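Local coordinates for protein lysozyme (Penaeus vannamei, PDB 6UKC) that probably hydrolyses the beta-1,4 linkages of bacterial peptidoglycan and of chitodextrins, as a C-type lysozyme of glycosyl hydrolase family 22 associated with innate immunity, at residues Gln59-Asn62 and Lys63-Cys66; Glu14-Lys17 and Arg18-Leu22; Arg103-Gly106 and Arg107-Tyr111. One frame throughout, in Å; residues are numbered along the deposited sequence.

Contact 1: Gln59-Asn62 and Lys63-Cys66; sequences QINN and KYWC
Asn61 and Lys63 form an Asx turn where strand 60-61, an outermost strand of the three-stranded antiparallel sheet of the C-type lysozyme fold, runs into a loop. The backbone N of Lys63 gives its hydrogen to Asn61 OD1 at 3.0 Å; the N-H...O angle is 148°, and the donor stands 51° out of the carbonyl plane rather than in it. With CG of Asn61 anti to the backbone N (chi1 -170°), the Asn61 and Lys63 side chains lie side by side, pointing the same way. The backbone oxygen of Asn61 is used as well: Asn61 O accepts a weak bond from Trp65 N at 3.3 Å, so that side-chain and main-chain acceptors of one residue both receive donors from the loop. The amide nitrogen ND2 of Asn61 is satisfied by Asp54 OD1 and Ser52 OG, while Asn62 turns its own amide back to the sheet, where OD1 takes the backbone N of Thr53. Ile60, which with Gln59 faces Tyr55 in a G1 beta bulge, supplies the apolar share: its CG2 meets Trp65 CB at 3.3 Å with the two side chains nearly perpendicular, and both also touch Ile97 of helix 88-105. Cys66 SG, disulfide-bonded to Cys79, lies 3.8 Å from Asn62 CA.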
loop_
_atom_site.group_PDB
_atom_site.type_symbol
_atom_site.label_atom_id
_atom_site.label_comp_id
_atom_site.label_asym_id
_atom_site.label_seq_id
_atom_site.Cartn_x
_atom_site.Cartn_y
_atom_site.Cartn_z
ATOM N N GLN A 59 -1.405 -2.936 -4.215
ATOM C CA GLN A 59 -1.685 -2.923 -5.671
ATOM C C GLN A 59 -0.622 -2.062 -6.354
ATOM O O GLN A 59 -0.973 -1.109 -7.043
ATOM C CB GLN A 59 -3.123 -2.443 -5.885
ATOM C CG GLN A 59 -4.146 -3.494 -5.481
ATOM C CD GLN A 59 -4.047 -4.626 -6.464
ATOM O OE1 GLN A 59 -4.398 -4.453 -7.635
ATOM N NE2 GLN A 59 -3.530 -5.765 -6.004
ATOM N N ILE A 60 0.643 -2.410 -6.144
ATOM C CA ILE A 60 1.816 -1.702 -6.714
ATOM C C ILE A 60 2.037 -2.212 -8.139
ATOM O O ILE A 60 2.017 -3.469 -8.340
ATOM C CB ILE A 60 3.048 -1.925 -5.821
ATOM C CG1 ILE A 60 2.875 -1.254 -4.456
ATOM C CG2 ILE A 60 4.295 -1.446 -6.542
ATOM C CD1 ILE A 60 3.661 -1.873 -3.356
ATOM N N ASN A 61 2.286 -1.270 -9.055
ATOM C CA ASN A 61 2.236 -1.447 -10.530
ATOM C C ASN A 61 3.634 -1.813 -11.037
ATOM O O ASN A 61 4.584 -1.072 -10.675
ATOM C CB ASN A 61 1.716 -0.178 -11.221
ATOM C CG ASN A 61 1.434 -0.404 -12.694
ATOM O OD1 ASN A 61 2.258 -0.058 -13.541
ATOM N ND2 ASN A 61 0.306 -1.030 -13.005
ATOM N N ASN A 62 3.761 -2.869 -11.861
ATOM C CA ASN A 62 5.073 -3.363 -12.398
ATOM C C ASN A 62 5.670 -2.425 -13.474
ATOM O O ASN A 62 6.849 -2.649 -13.865
ATOM C CB ASN A 62 4.997 -4.800 -12.933
ATOM C CG ASN A 62 3.972 -5.002 -14.029
ATOM O OD1 ASN A 62 3.155 -4.122 -14.286
ATOM N ND2 ASN A 62 4.026 -6.147 -14.694
ATOM N N LYS A 63 4.947 -1.399 -13.940
ATOM C CA LYS A 63 5.490 -0.452 -14.955
ATOM C C LYS A 63 6.657 0.351 -14.359
ATOM O O LYS A 63 7.565 0.662 -15.157
ATOM C CB LYS A 63 4.440 0.497 -15.550
ATOM C CG LYS A 63 5.019 1.501 -16.548
ATOM C CD LYS A 63 4.118 1.918 -17.706
ATOM C CE LYS A 63 4.101 0.885 -18.816
ATOM N NZ LYS A 63 3.939 1.482 -20.171
ATOM N N TYR A 64 6.645 0.683 -13.048
ATOM C CA TYR A 64 7.641 1.594 -12.400
ATOM C C TYR A 64 8.370 0.943 -11.211
ATOM O O TYR A 64 9.552 1.229 -10.989
ATOM C CB TYR A 64 6.946 2.880 -11.924
ATOM C CG TYR A 64 6.032 3.496 -12.955
ATOM C CD1 TYR A 64 6.547 4.149 -14.072
ATOM C CD2 TYR A 64 4.652 3.377 -12.845
ATOM C CE1 TYR A 64 5.713 4.693 -15.038
ATOM C CE2 TYR A 64 3.803 3.918 -13.804
ATOM C CZ TYR A 64 4.338 4.576 -14.901
ATOM O OH TYR A 64 3.513 5.114 -15.836
ATOM N N TRP A 65 7.686 0.109 -10.435
ATOM C CA TRP A 65 7.975 -0.095 -8.992
ATOM C C TRP A 65 8.629 -1.448 -8.733
ATOM O O TRP A 65 9.614 -1.482 -7.965
ATOM C CB TRP A 65 6.698 0.088 -8.162
ATOM C CG TRP A 65 6.083 1.445 -8.334
ATOM C CD1 TRP A 65 4.855 1.723 -8.856
ATOM C CD2 TRP A 65 6.682 2.723 -8.042
ATOM N NE1 TRP A 65 4.629 3.074 -8.865
ATOM C CE2 TRP A 65 5.737 3.714 -8.379
ATOM C CE3 TRP A 65 7.907 3.128 -7.518
ATOM C CZ2 TRP A 65 5.994 5.075 -8.237
ATOM C CZ3 TRP A 65 8.148 4.471 -7.347
ATOM C CH2 TRP A 65 7.211 5.429 -7.708
ATOM N N CYS A 66 8.146 -2.516 -9.363
ATOM C CA CYS A 66 8.744 -3.874 -9.231
ATOM C C CYS A 66 8.946 -4.521 -10.607
ATOM O O CYS A 66 8.320 -4.050 -11.586
ATOM C CB CYS A 66 7.859 -4.758 -8.368
ATOM S SG CYS A 66 6.202 -4.883 -9.070
#

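Contact 2: Glu14-Lys17 and Arg18-Leu22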
loop_
_atom_site.group_PDB
_atom_site.type_symbol
_atom_site.label_atom_id
_atom_site.label_comp_id
_atom_site.label_asym_id
_atom_site.label_seq_id
_atom_site.Cartn_x
_atom_site.Cartn_y
_atom_site.Cartn_z
ATOM N N GLU A 14 -2.937 -3.332 13.891
ATOM C CA GLU A 14 -2.123 -3.823 15.037
ATOM C C GLU A 14 -0.776 -4.347 14.504
ATOM O O GLU A 14 0.234 -4.159 15.161
ATOM C CB GLU A 14 -2.898 -4.849 15.874
ATOM C CG GLU A 14 -4.057 -4.251 16.674
ATOM C CD GLU A 14 -4.771 -5.203 17.636
ATOM O OE1 GLU A 14 -6.014 -5.228 17.631
ATOM O OE2 GLU A 14 -4.097 -5.914 18.399
ATOM N N LEU A 15 -0.746 -4.963 13.328
ATOM C CA LEU A 15 0.514 -5.510 12.758
ATOM C C LEU A 15 1.487 -4.368 12.455
ATOM O O LEU A 15 2.699 -4.499 12.779
ATOM C CB LEU A 15 0.214 -6.275 11.472
ATOM C CG LEU A 15 1.464 -6.732 10.730
ATOM C CD1 LEU A 15 2.167 -7.828 11.524
ATOM C CD2 LEU A 15 1.133 -7.180 9.322
ATOM N N LEU A 16 1.002 -3.325 11.772
ATOM C CA LEU A 16 1.857 -2.156 11.418
ATOM C C LEU A 16 2.403 -1.513 12.712
ATOM O O LEU A 16 3.582 -1.077 12.719
ATOM C CB LEU A 16 1.053 -1.173 10.568
ATOM C CG LEU A 16 0.608 -1.681 9.194
ATOM C CD1 LEU A 16 -0.302 -0.662 8.531
ATOM C CD2 LEU A 16 1.795 -1.965 8.284
ATOM N N LYS A 17 1.626 -1.518 13.801
ATOM C CA LYS A 17 2.077 -0.929 15.085
ATOM C C LYS A 17 3.064 -1.869 15.790
ATOM O O LYS A 17 4.137 -1.410 16.196
ATOM C CB LYS A 17 0.896 -0.643 16.011
ATOM C CG LYS A 17 1.296 -0.051 17.364
ATOM C CD LYS A 17 1.930 1.332 17.277
ATOM C CE LYS A 17 0.963 2.392 16.774
ATOM N NZ LYS A 17 1.528 3.749 16.885
ATOM N N ARG A 18 2.701 -3.132 15.979
ATOM C CA ARG A 18 3.490 -4.116 16.776
ATOM C C ARG A 18 4.844 -4.396 16.098
ATOM O O ARG A 18 5.892 -4.287 16.782
ATOM C CB ARG A 18 2.668 -5.398 16.962
ATOM C CG ARG A 18 3.275 -6.392 17.942
ATOM C CD ARG A 18 2.562 -7.726 17.968
ATOM N NE ARG A 18 2.163 -8.114 16.612
ATOM C CZ ARG A 18 0.906 -8.078 16.128
ATOM N NH1 ARG A 18 -0.112 -7.699 16.885
ATOM N NH2 ARG A 18 0.668 -8.435 14.878
ATOM N N ASP A 19 4.844 -4.707 14.799
ATOM C CA ASP A 19 6.025 -5.311 14.130
ATOM C C ASP A 19 6.877 -4.247 13.438
ATOM O O ASP A 19 8.104 -4.491 13.308
ATOM C CB ASP A 19 5.619 -6.371 13.118
ATOM C CG ASP A 19 5.066 -7.624 13.757
ATOM O OD1 ASP A 19 4.797 -7.612 14.975
ATOM O OD2 ASP A 19 4.911 -8.601 13.021
ATOM N N TYR A 20 6.271 -3.138 12.999
ATOM C CA TYR A 20 6.930 -2.087 12.173
ATOM C C TYR A 20 7.043 -0.747 12.911
ATOM O O TYR A 20 7.704 0.165 12.338
ATOM C CB TYR A 20 6.177 -1.956 10.849
ATOM C CG TYR A 20 6.204 -3.241 10.070
ATOM C CD1 TYR A 20 7.370 -3.648 9.435
ATOM C CD2 TYR A 20 5.116 -4.092 10.057
ATOM C CE1 TYR A 20 7.432 -4.850 8.752
ATOM C CE2 TYR A 20 5.178 -5.315 9.402
ATOM C CZ TYR A 20 6.334 -5.687 8.741
ATOM O OH TYR A 20 6.384 -6.863 8.061
ATOM N N TYR A 21 6.438 -0.601 14.108
ATOM C CA TYR A 21 6.541 0.621 14.949
ATOM C C TYR A 21 6.170 1.838 14.092
ATOM O O TYR A 21 6.818 2.910 14.162
ATOM C CB TYR A 21 7.955 0.789 15.523
ATOM C CG TYR A 21 8.556 -0.493 16.028
ATOM C CD1 TYR A 21 8.012 -1.142 17.135
ATOM C CD2 TYR A 21 9.612 -1.104 15.369
ATOM C CE1 TYR A 21 8.508 -2.356 17.595
ATOM C CE2 TYR A 21 10.121 -2.320 15.816
ATOM C CZ TYR A 21 9.572 -2.939 16.934
ATOM O OH TYR A 21 10.051 -4.127 17.389
ATOM N N LEU A 22 5.151 1.688 13.255
ATOM C CA LEU A 22 4.715 2.830 12.423
ATOM C C LEU A 22 3.975 3.792 13.341
ATOM O O LEU A 22 3.305 3.310 14.291
ATOM C CB LEU A 22 3.807 2.342 11.293
ATOM C CG LEU A 22 4.441 1.432 10.250
ATOM C CD1 LEU A 22 3.606 1.444 8.986
ATOM C CD2 LEU A 22 5.874 1.848 9.915
#
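Leu16 and Leu22 form the buried centre of this contact, with Leu16 CD2 3.9 Å from Leu22 CD1 and the two side chains meeting at a slant. Ile27 of helix 24-38 and Leu91 of helix 88-105 touch both leucines, so this centre belongs to the packing between helices. Beside it, Tyr20 presents the edge of its ring to Leu16 CA, while Tyr20 CE2 lies 4.2 Å from Leu15 CG; the phenol oxygen is hydrogen-bonded to Thr88 OG1. Leu15 CG is anti to the backbone N (chi1 173°), and the branch beyond it carries CD1 to within 3.2 Å of Asp19 OD2, an apolar methyl against a carboxylate oxygen.

The backbone bonds of helix 9-20 weaken toward Tyr21. Arg18 N to Glu14 O and Asp19 N to Leu15 O are regular i to i+4 bonds, whereas those from Tyr20 N to Leu16 O and from Tyr21 N to Lys17 O are weak. Tyr21 then takes positive phi (52°), and the chain turns back, so that Leu16 O also receives a straight i to i+6 bond from Leu22 N at 3.2 Å, with an N-H...O angle of 171°.

At the polar rim, Lys17 bends at chi2 and chi3 to bring NZ 3.2 Å from Leu22 O, in the carbonyl plane; NZ is also hydrogen-bonded to Asn24 OD1. Arg18 NE forms a salt bridge with Asp19 OD1 at 3.1 Å, meeting the carboxylate from above its plane, and Glu14 O lies over one face of the guanidinium, displaced toward its rim. The chemistry thus divides by depth: leucines pack on the inner side, while Lys17 supplies a donor to a carbonyl of the chain that follows the helix and the Arg18-Asp19 charges probably offset each other at the surface.

Contact 3: Arg103-Gly106 and Arg107-Tyr111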
loop_
_atom_site.group_PDB
_atom_site.type_symbol
_atom_site.label_atom_id
_atom_site.label_comp_id
_atom_site.label_asym_id
_atom_site.label_seq_id
_atom_site.Cartn_x
_atom_site.Cartn_y
_atom_site.Cartn_z
ATOM N N ARG A 103 8.531 13.676 -3.205
ATOM C CA ARG A 103 9.706 14.320 -3.848
ATOM C C ARG A 103 9.246 15.205 -5.008
ATOM O O ARG A 103 9.538 16.410 -4.954
ATOM C CB ARG A 103 10.708 13.243 -4.277
ATOM C CG ARG A 103 11.768 13.681 -5.277
ATOM C CD ARG A 103 13.175 13.434 -4.766
ATOM N NE ARG A 103 13.516 14.464 -3.787
ATOM C CZ ARG A 103 14.660 14.550 -3.110
ATOM N NH1 ARG A 103 15.624 13.656 -3.290
ATOM N NH2 ARG A 103 14.831 15.542 -2.250
ATOM N N PHE A 104 8.526 14.645 -5.987
ATOM C CA PHE A 104 8.091 15.343 -7.229
ATOM C C PHE A 104 6.822 16.186 -7.016
ATOM O O PHE A 104 6.680 17.193 -7.709
ATOM C CB PHE A 104 7.914 14.328 -8.357
ATOM C CG PHE A 104 9.237 13.855 -8.897
ATOM C CD1 PHE A 104 9.946 14.636 -9.803
ATOM C CD2 PHE A 104 9.810 12.669 -8.452
ATOM C CE1 PHE A 104 11.182 14.221 -10.275
ATOM C CE2 PHE A 104 11.052 12.265 -8.917
ATOM C CZ PHE A 104 11.730 13.036 -9.832
ATOM N N ARG A 105 5.925 15.806 -6.109
ATOM C CA ARG A 105 4.553 16.373 -6.033
ATOM C C ARG A 105 4.511 17.491 -4.979
ATOM O O ARG A 105 3.764 18.458 -5.171
ATOM C CB ARG A 105 3.540 15.251 -5.768
ATOM C CG ARG A 105 2.272 15.361 -6.600
ATOM C CD ARG A 105 2.312 14.590 -7.903
ATOM N NE ARG A 105 1.692 13.292 -7.681
ATOM C CZ ARG A 105 0.903 12.621 -8.530
ATOM N NH1 ARG A 105 0.596 13.099 -9.729
ATOM N NH2 ARG A 105 0.415 11.448 -8.156
ATOM N N GLY A 106 5.277 17.372 -3.902
ATOM C CA GLY A 106 5.340 18.399 -2.850
ATOM C C GLY A 106 5.050 17.793 -1.497
ATOM O O GLY A 106 4.488 16.654 -1.454
ATOM N N ARG A 107 5.418 18.517 -0.433
ATOM C CA ARG A 107 5.289 18.070 0.984
ATOM C C ARG A 107 3.871 17.546 1.218
ATOM O O ARG A 107 2.932 18.261 0.860
ATOM C CB ARG A 107 5.511 19.214 1.979
ATOM C CG ARG A 107 6.752 20.058 1.736
ATOM C CD ARG A 107 8.005 19.498 2.372
ATOM N NE ARG A 107 9.133 19.900 1.557
ATOM C CZ ARG A 107 9.569 19.243 0.484
ATOM N NH1 ARG A 107 8.990 18.117 0.095
ATOM N NH2 ARG A 107 10.609 19.711 -0.188
ATOM N N GLY A 108 3.743 16.348 1.795
ATOM C CA GLY A 108 2.468 15.761 2.261
ATOM C C GLY A 108 1.614 15.191 1.142
ATOM O O GLY A 108 0.467 14.837 1.422
ATOM N N LYS A 109 2.133 15.083 -0.082
ATOM C CA LYS A 109 1.361 14.564 -1.251
ATOM C C LYS A 109 1.791 13.125 -1.599
ATOM O O LYS A 109 1.361 12.618 -2.639
ATOM C CB LYS A 109 1.497 15.549 -2.413
ATOM C CG LYS A 109 1.140 16.993 -2.052
ATOM C CD LYS A 109 0.112 17.643 -2.966
ATOM C CE LYS A 109 0.202 17.151 -4.397
ATOM N NZ LYS A 109 -0.637 17.962 -5.305
ATOM N N GLY A 110 2.545 12.453 -0.719
ATOM C CA GLY A 110 3.152 11.131 -0.976
ATOM C C GLY A 110 2.112 10.078 -1.331
ATOM O O GLY A 110 2.362 9.245 -2.236
ATOM N N TYR A 111 0.959 10.087 -0.669
ATOM C CA TYR A 111 -0.037 8.997 -0.845
ATOM C C TYR A 111 -0.873 9.201 -2.113
ATOM O O TYR A 111 -1.616 8.272 -2.454
ATOM C CB TYR A 111 -0.928 8.876 0.382
ATOM C CG TYR A 111 -0.202 8.518 1.650
ATOM C CD1 TYR A 111 0.273 7.236 1.872
ATOM C CD2 TYR A 111 -0.064 9.439 2.672
ATOM C CE1 TYR A 111 0.907 6.886 3.055
ATOM C CE2 TYR A 111 0.572 9.104 3.859
ATOM C CZ TYR A 111 1.056 7.823 4.057
ATOM O OH TYR A 111 1.658 7.496 5.249
#
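Arg105 and Lys109 come together through bends in both chains. Lys109 CG is anti to its own carbonyl carbon (chi1 -53°), and further bends at chi2 and chi3 carry its CE back over Arg105. The Arg105 chain, itself bent at chi2 and chi3, crosses it at about a right angle. The resulting touch is between methylene groups: Arg105 CG lies 3.5 Å from Lys109 CE, and Arg105 CB lies 3.9 Å from Lys109 CB. The charged ends are kept apart, with Arg105 NE 5.7 Å from Lys109 NZ, so two residues of like charge share an aliphatic contact without bringing their charges into touch.

Between the two residues the backbone makes a type II beta turn, Gly106 to Lys109. Its closing bond runs from Lys109 N to Gly106 O at 3.1 Å, with an N-H...O angle of 145° and the donor tilted from the carbonyl plane. Lys109 CB and CG also pack against the same oxygen, CB at 3.3 Å. Gly106, the first residue to leave the helix, adopts phi 126°, a backbone conformation in which the absence of a side chain avoids a clash with Arg105 O. Gly108, at the third position of the turn, likewise has positive phi, and its N is hydrogen-bonded to Glu102 OE2, tying the turn to the preceding helical turn.

The contact lies on the surface at the C-terminal end of helix 88-105, in the passage toward helix 115-121. Lys109 O accepts a hydrogen bond from Ser112 OG. Beyond the turn, Tyr111 leads inward, touching Asp26, Asn29 and Ile33 of helix 24-38 and setting its ring edge-to-face with that of Trp30.

Overall arrangement
All three contacts are local features where a helix or strand ends, but they differ in depth. Contacts 1 and 2 are partly buried and lie on opposite sides of the chain's centre, their own centres 24 Å apart; contact 3 is a surface contact. Helix 88-105 relates them: Leu91 and Glu95 meet contact 2, Ile97 and Asp100 meet contact 1, and contact 3 begins at its C-terminal end. Helix 24-38 meets contact 2, and also Tyr111 of the 107-111 segment. Contact 1 relies on side-chain amides and a disulfide, contact 2 on leucine packing edged by charge, and contact 3 on glycine-dependent backbone geometry with aliphatic portions of basic residues. No two touch directly.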